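Local atomic coordinates of farnesyltransferase, putative (Trypanosoma cruzi, PDB entry 3WCA), a protein that probably catalyses the condensation of two farnesyl diphosphate molecules to squalene, a magnesium-dependent, NAD(P)H-consuming step on the way to lanosterol. Residues 208-211 against 212-215; 231-234 against 235-238; 245-248 against 249-253. The protein carries 1 engineered substitution. All coordinates share one frame; numbering follows the deposited sequence.

In the fold
The three contacts are local ones, following each other along the chain on the same side of the molecule. Contact 1 occupies the short helix 209-213 and lies nearest the substrate analogue and magnesium; contacts 2 and 3 are away from both. Each mixes buried and exposed residues, but contact 3 has the larger buried share, four of eight touching residues against two of eight in contact 1 and two of six in contact 2. Contact 2, a 3-10 turn before helix 243-258, joins the other two through F237, which packs on F209, A246 and C249. Contact 1 combines acidic side chains with a Cys sulfur-aromatic contact, backbone and side-chain oxygens of D233, with T231 OG1, organise contact 2, and backbone bonds dominate contact 3.

Contact 1. Residues 208-211 against 212-215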
loop_
_atom_site.group_PDB
_atom_site.type_symbol
_atom_site.label_atom_id
_atom_site.label_comp_id
_atom_site.label_asym_id
_atom_site.label_seq_id
_atom_site.Cartn_x
_atom_site.Cartn_y
_atom_site.Cartn_z
ATOM N N ASP A 208 10.357 0.056 -5.552
ATOM C CA ASP A 208 11.268 -0.881 -4.895
ATOM C C ASP A 208 11.792 -2.044 -5.734
ATOM O O ASP A 208 12.346 -2.995 -5.188
ATOM C CB ASP A 208 10.613 -1.448 -3.623
ATOM C CG ASP A 208 10.247 -0.364 -2.615
ATOM O OD1 ASP A 208 10.892 0.703 -2.628
ATOM O OD2 ASP A 208 9.318 -0.587 -1.801
ATOM N N PHE A 209 11.631 -1.974 -7.053
ATOM C CA PHE A 209 12.108 -3.050 -7.919
ATOM C C PHE A 209 13.531 -3.530 -7.631
ATOM O O PHE A 209 13.747 -4.711 -7.371
ATOM C CB PHE A 209 12.036 -2.636 -9.389
ATOM C CG PHE A 209 12.624 -3.660 -10.333
ATOM C CD1 PHE A 209 11.879 -4.753 -10.751
ATOM C CD2 PHE A 209 13.941 -3.544 -10.772
ATOM C CE1 PHE A 209 12.433 -5.713 -11.587
ATOM C CE2 PHE A 209 14.501 -4.509 -11.614
ATOM C CZ PHE A 209 13.745 -5.588 -12.018
ATOM N N TYR A 210 14.503 -2.623 -7.699
ATOM C CA TYR A 210 15.898 -2.999 -7.484
ATOM C C TYR A 210 16.150 -3.619 -6.120
ATOM O O TYR A 210 16.765 -4.678 -6.009
ATOM C CB TYR A 210 16.814 -1.789 -7.649
ATOM C CG TYR A 210 18.289 -2.142 -7.649
ATOM C CD1 TYR A 210 18.840 -2.924 -8.664
ATOM C CD2 TYR A 210 19.137 -1.683 -6.640
ATOM C CE1 TYR A 210 20.197 -3.239 -8.679
ATOM C CE2 TYR A 210 20.498 -1.993 -6.645
ATOM C CZ TYR A 210 21.018 -2.769 -7.667
ATOM O OH TYR A 210 22.364 -3.063 -7.681
ATOM N N GLU A 211 15.690 -2.934 -5.083
ATOM C CA GLU A 211 15.847 -3.406 -3.718
ATOM C C GLU A 211 15.232 -4.793 -3.561
ATOM O O GLU A 211 15.792 -5.657 -2.894
ATOM C CB GLU A 211 15.164 -2.426 -2.763
ATOM C CG GLU A 211 15.176 -2.835 -1.304
ATOM C CD GLU A 211 14.388 -1.866 -0.449
ATOM O OE1 GLU A 211 14.646 -0.646 -0.548
ATOM O OE2 GLU A 211 13.512 -2.321 0.316
ATOM N N ASP A 212 14.079 -5.007 -4.180
ATOM C CA ASP A 212 13.417 -6.300 -4.076
ATOM C C ASP A 212 14.131 -7.424 -4.822
ATOM O O ASP A 212 14.278 -8.534 -4.293
ATOM C CB ASP A 212 11.970 -6.205 -4.572
ATOM C CG ASP A 212 11.081 -5.360 -3.653
ATOM O OD1 ASP A 212 11.397 -5.259 -2.452
ATOM O OD2 ASP A 212 10.061 -4.817 -4.127
ATOM N N ILE A 213 14.582 -7.137 -6.043
ATOM C CA ILE A 213 15.248 -8.147 -6.862
ATOM C C ILE A 213 16.659 -8.464 -6.362
ATOM O O ILE A 213 17.229 -9.501 -6.709
ATOM C CB ILE A 213 15.313 -7.701 -8.345
ATOM C CG1 ILE A 213 15.523 -8.915 -9.247
ATOM C CG2 ILE A 213 16.459 -6.709 -8.555
ATOM C CD1 ILE A 213 15.243 -8.626 -10.711
ATOM N N CYS A 214 17.202 -7.567 -5.541
ATOM C CA CYS A 214 18.543 -7.723 -4.985
ATOM C C CYS A 214 18.578 -8.489 -3.670
ATOM O O CYS A 214 19.634 -8.592 -3.047
ATOM C CB CYS A 214 19.195 -6.357 -4.756
ATOM S SG CYS A 214 19.941 -5.592 -6.203
ATOM N N GLU A 215 17.443 -9.019 -3.234
ATOM C CA GLU A 215 17.432 -9.759 -1.982
ATOM C C GLU A 215 17.621 -11.251 -2.183
ATOM O O GLU A 215 17.555 -11.752 -3.311
ATOM C CB GLU A 215 16.150 -9.468 -1.205
ATOM C CG GLU A 215 16.183 -8.088 -0.563
ATOM C CD GLU A 215 14.979 -7.801 0.297
ATOM O OE1 GLU A 215 14.953 -6.727 0.940
ATOM O OE2 GLU A 215 14.056 -8.639 0.327
#
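D208 receives the first bond of a short helical turn: the N-H of D212 points to D208 O at 2.8 Å, nearly in line with the carbonyl. The D212 side chain stays beside this same oxygen, with CG lying next to its own backbone N (chi1 -68°). One residue on, F209 O accepts from I213 N at 2.9 Å, and the two side chains run alongside each other in the same direction, F209 CZ meeting I213 CD1 at 3.6 Å. Y210 makes the distinctive contact of this turn. C214 SG sits over one face of its ring, 3.5 Å from the centroid and 17° off the normal, shifted toward the rim: a Cys sulfur-aromatic contact. In the backbone of the same two residues, C214 N bonds to Y210 O at 3.0 Å with a bent N-H (131°), where the chain leaves helical geometry. E211 has an extended side chain; its carbonyl O touches E215 CG at 3.4 Å. E215 also forms a long, weak ion pair with R219. D208 to D212 follow the DxxED pattern of the aspartate-rich motifs of squalene synthases. The D208 side chain lies about 6 Å from the bound thiodiphosphate analogue, and that of E215 about 7 Å from the side chain of the magnesium ligand D72. The turn follows directly on helix 191-207; F209 wedges against W222, F301 and L234, while I213 packs on H235 and K238.

Contact 2. Residues 231-234 against 235-238; sequences TDDL and HAFK
D233 takes part in three hydrogen bonds through two of its oxygens. Its carbonyl O accepts A236 N at 2.8 Å and the hydroxyl OG1 of T231 at 3.0 Å, the two donors arriving from opposite faces of the carbonyl plane. Its CG lies anti to the backbone N, and OD1 accepts H235 N at 3.1 Å, an Asx turn at the start of the 3-10 turn; this bond is bent, and the N-H approaches from well above the carboxylate plane. The H235 side chain crosses the same carboxylate, with the ring turned only 21° from its plane and CB 3.3 Å from D233 OD1. One step along, F237 N bonds to L234 O at 3.0 Å with a nearly straight N-H (165°), in the i to i+3 pattern of a 3-10 turn. Apolar packing flanks it on the F237 side. T231 OG1 lies anti to the backbone N (chi1 -174°), which leaves CG2 directed at the F237 ring, 3.5 Å from CZ. At another part of the ring, L234 CD1 lies 3.9 Å from F237 CE2. The same ring also packs on A246 and C249 of helix 243-258. D233 thus ties T231, H235 and A236 together, and its carboxylate, lying by the first N-H groups of the 3-10 turn with H235 N as its bonded donor, would probably be stabilised there.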
loop_
_atom_site.group_PDB
_atom_site.type_symbol
_atom_site.label_atom_id
_atom_site.label_comp_id
_atom_site.label_asym_id
_atom_site.label_seq_id
_atom_site.Cartn_x
_atom_site.Cartn_y
_atom_site.Cartn_z
ATOM N N THR A 231 11.710 -8.478 -21.990
ATOM C CA THR A 231 12.844 -9.309 -21.629
ATOM C C THR A 231 12.400 -10.719 -21.290
ATOM O O THR A 231 11.211 -10.967 -21.093
ATOM C CB THR A 231 13.581 -8.721 -20.411
ATOM O OG1 THR A 231 14.775 -9.467 -20.168
ATOM C CG2 THR A 231 12.694 -8.788 -19.170
ATOM N N ASP A 232 13.366 -11.633 -21.240
ATOM C CA ASP A 232 13.112 -13.028 -20.905
ATOM C C ASP A 232 13.623 -13.248 -19.488
ATOM O O ASP A 232 13.256 -14.212 -18.824
ATOM C CB ASP A 232 13.847 -13.966 -21.873
ATOM C CG ASP A 232 13.274 -13.929 -23.285
ATOM O OD1 ASP A 232 12.086 -14.280 -23.458
ATOM O OD2 ASP A 232 14.012 -13.552 -24.224
ATOM N N ASP A 233 14.485 -12.343 -19.040
ATOM C CA ASP A 233 15.051 -12.404 -17.697
ATOM C C ASP A 233 14.939 -11.042 -17.025
ATOM O O ASP A 233 15.628 -10.095 -17.392
ATOM C CB ASP A 233 16.521 -12.839 -17.739
ATOM C CG ASP A 233 17.192 -12.751 -16.374
ATOM O OD1 ASP A 233 16.479 -12.875 -15.357
ATOM O OD2 ASP A 233 18.430 -12.563 -16.313
ATOM N N LEU A 234 14.060 -10.961 -16.037
ATOM C CA LEU A 234 13.814 -9.740 -15.287
ATOM C C LEU A 234 15.120 -9.178 -14.734
ATOM O O LEU A 234 15.344 -7.960 -14.753
ATOM C CB LEU A 234 12.836 -10.049 -14.151
ATOM C CG LEU A 234 11.956 -8.944 -13.584
ATOM C CD1 LEU A 234 11.252 -8.192 -14.700
ATOM C CD2 LEU A 234 10.940 -9.578 -12.642
ATOM N N HIS A 235 15.984 -10.067 -14.251
ATOM C CA HIS A 235 17.274 -9.665 -13.704
ATOM C C HIS A 235 18.145 -8.899 -14.708
ATOM O O HIS A 235 19.160 -8.309 -14.334
ATOM C CB HIS A 235 18.046 -10.894 -13.211
ATOM C CG HIS A 235 17.537 -11.461 -11.921
ATOM N ND1 HIS A 235 16.306 -12.073 -11.808
ATOM C CD2 HIS A 235 18.105 -11.528 -10.693
ATOM C CE1 HIS A 235 16.140 -12.497 -10.567
ATOM N NE2 HIS A 235 17.216 -12.178 -9.871
ATOM N N ALA A 236 17.755 -8.906 -15.979
ATOM C CA ALA A 236 18.529 -8.208 -17.005
ATOM C C ALA A 236 18.434 -6.693 -16.853
ATOM O O ALA A 236 19.325 -5.961 -17.286
ATOM C CB ALA A 236 18.051 -8.624 -18.398
ATOM N N PHE A 237 17.352 -6.228 -16.239
ATOM C CA PHE A 237 17.134 -4.797 -16.034
ATOM C C PHE A 237 18.164 -4.170 -15.104
ATOM O O PHE A 237 18.229 -2.948 -14.967
ATOM C CB PHE A 237 15.728 -4.544 -15.478
ATOM C CG PHE A 237 14.620 -4.872 -16.447
ATOM C CD1 PHE A 237 14.891 -5.073 -17.803
ATOM C CD2 PHE A 237 13.302 -4.939 -16.014
ATOM C CE1 PHE A 237 13.862 -5.335 -18.707
ATOM C CE2 PHE A 237 12.272 -5.199 -16.908
ATOM C CZ PHE A 237 12.553 -5.397 -18.261
ATOM N N LYS A 238 18.981 -4.998 -14.469
ATOM C CA LYS A 238 19.989 -4.470 -13.563
ATOM C C LYS A 238 21.234 -3.995 -14.317
ATOM O O LYS A 238 22.058 -3.251 -13.772
ATOM C CB LYS A 238 20.360 -5.540 -12.529
ATOM C CG LYS A 238 19.202 -5.922 -11.604
ATOM C CD LYS A 238 19.616 -6.930 -10.538
ATOM C CE LYS A 238 19.817 -8.324 -11.115
ATOM N NZ LYS A 238 20.177 -9.317 -10.058
#

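Contact 3. Residues 245-248 against 249-253; sequences KAVE and CLNAM
V247 and N251 come together through their first torsions: V247 carries CG1 anti to its backbone N (chi1 165°), while N251 keeps CG beside its own N (chi1 -71°). The two side chains then run alongside each other in the same direction, one turn apart in the alpha-helix 243-258, and V247 CG1 packs against N251 ND2 at 3.7 Å. ND2 of the buried amide donates to N296 OD1, in a neighbouring loop. Four successive i to i+4 bonds carry the backbone. L250 N to A246 O is the shortest, at 2.7 Å, and lies close to the carbonyl direction; A252 N to E248 O, at 3.1 Å, is more bent (137°). Around the helix the residues divide among different neighbours. C249 meets W227, A252 and M253 meet I226 of the same helix 224-227, and L250 and M253 pack on I206 of helix 191-207, so this helix is joined to two others. K245 NZ makes a weak hydrogen bond with Y230 O. Within the turn itself, C249 CB rests 3.5 Å from the carbonyl oxygen of K245, whose O accepts C249 N at 3.0 Å.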
loop_
_atom_site.group_PDB
_atom_site.type_symbol
_atom_site.label_atom_id
_atom_site.label_comp_id
_atom_site.label_asym_id
_atom_site.label_seq_id
_atom_site.Cartn_x
_atom_site.Cartn_y
_atom_site.Cartn_z
ATOM N N LYS A 245 15.160 -1.346 -22.548
ATOM C CA LYS A 245 14.036 -2.238 -22.296
ATOM C C LYS A 245 13.560 -2.127 -20.855
ATOM O O LYS A 245 12.374 -2.244 -20.583
ATOM C CB LYS A 245 14.419 -3.693 -22.594
ATOM C CG LYS A 245 14.488 -4.046 -24.081
ATOM C CD LYS A 245 13.155 -3.783 -24.773
ATOM C CE LYS A 245 13.125 -4.342 -26.189
ATOM N NZ LYS A 245 13.182 -5.835 -26.193
ATOM N N ALA A 246 14.481 -1.905 -19.926
ATOM C CA ALA A 246 14.086 -1.790 -18.523
ATOM C C ALA A 246 13.161 -0.573 -18.379
ATOM O O ALA A 246 12.077 -0.667 -17.795
ATOM C CB ALA A 246 15.324 -1.644 -17.626
ATOM N N VAL A 247 13.586 0.552 -18.948
ATOM C CA VAL A 247 12.805 1.779 -18.886
ATOM C C VAL A 247 11.442 1.653 -19.558
ATOM O O VAL A 247 10.459 2.168 -19.034
ATOM C CB VAL A 247 13.603 2.961 -19.482
ATOM C CG1 VAL A 247 12.697 4.151 -19.760
ATOM C CG2 VAL A 247 14.674 3.370 -18.498
ATOM N N GLU A 248 11.371 0.966 -20.700
ATOM C CA GLU A 248 10.095 0.792 -21.392
ATOM C C GLU A 248 9.149 -0.062 -20.553
ATOM O O GLU A 248 7.936 0.146 -20.554
ATOM C CB GLU A 248 10.299 0.129 -22.764
ATOM C CG GLU A 248 10.976 1.031 -23.801
ATOM C CD GLU A 248 11.111 0.385 -25.183
ATOM O OE1 GLU A 248 11.603 1.081 -26.100
ATOM O OE2 GLU A 248 10.737 -0.800 -25.357
ATOM N N CYS A 249 9.706 -1.039 -19.853
ATOM C CA CYS A 249 8.893 -1.904 -19.014
ATOM C C CYS A 249 8.482 -1.104 -17.765
ATOM O O CYS A 249 7.340 -1.178 -17.321
ATOM C CB CYS A 249 9.681 -3.149 -18.625
ATOM S SG CYS A 249 8.770 -4.243 -17.533
ATOM N N LEU A 250 9.423 -0.343 -17.208
ATOM C CA LEU A 250 9.145 0.509 -16.055
ATOM C C LEU A 250 7.987 1.426 -16.430
ATOM O O LEU A 250 7.048 1.611 -15.647
ATOM C CB LEU A 250 10.365 1.363 -15.704
ATOM C CG LEU A 250 10.124 2.645 -14.879
ATOM C CD1 LEU A 250 9.471 2.284 -13.551
ATOM C CD2 LEU A 250 11.457 3.376 -14.630
ATOM N N ASN A 251 8.038 1.985 -17.639
ATOM C CA ASN A 251 6.970 2.881 -18.074
ATOM C C ASN A 251 5.631 2.177 -18.237
ATOM O O ASN A 251 4.582 2.777 -18.017
ATOM C CB ASN A 251 7.357 3.597 -19.373
ATOM C CG ASN A 251 8.442 4.621 -19.152
ATOM O OD1 ASN A 251 8.698 5.018 -18.010
ATOM N ND2 ASN A 251 9.091 5.059 -20.231
ATOM N N ALA A 252 5.668 0.905 -18.613
ATOM C CA ALA A 252 4.438 0.131 -18.778
ATOM C C ALA A 252 3.861 -0.155 -17.398
ATOM O O ALA A 252 2.651 -0.288 -17.236
ATOM C CB ALA A 252 4.721 -1.186 -19.508
ATOM N N MET A 253 4.726 -0.255 -16.399
ATOM C CA MET A 253 4.238 -0.511 -15.053
ATOM C C MET A 253 3.511 0.739 -14.566
ATOM O O MET A 253 2.415 0.656 -14.008
ATOM C CB MET A 253 5.394 -0.855 -14.126
ATOM C CG MET A 253 6.026 -2.209 -14.421
ATOM S SD MET A 253 4.989 -3.646 -14.000
ATOM C CE MET A 253 4.880 -3.471 -12.217
#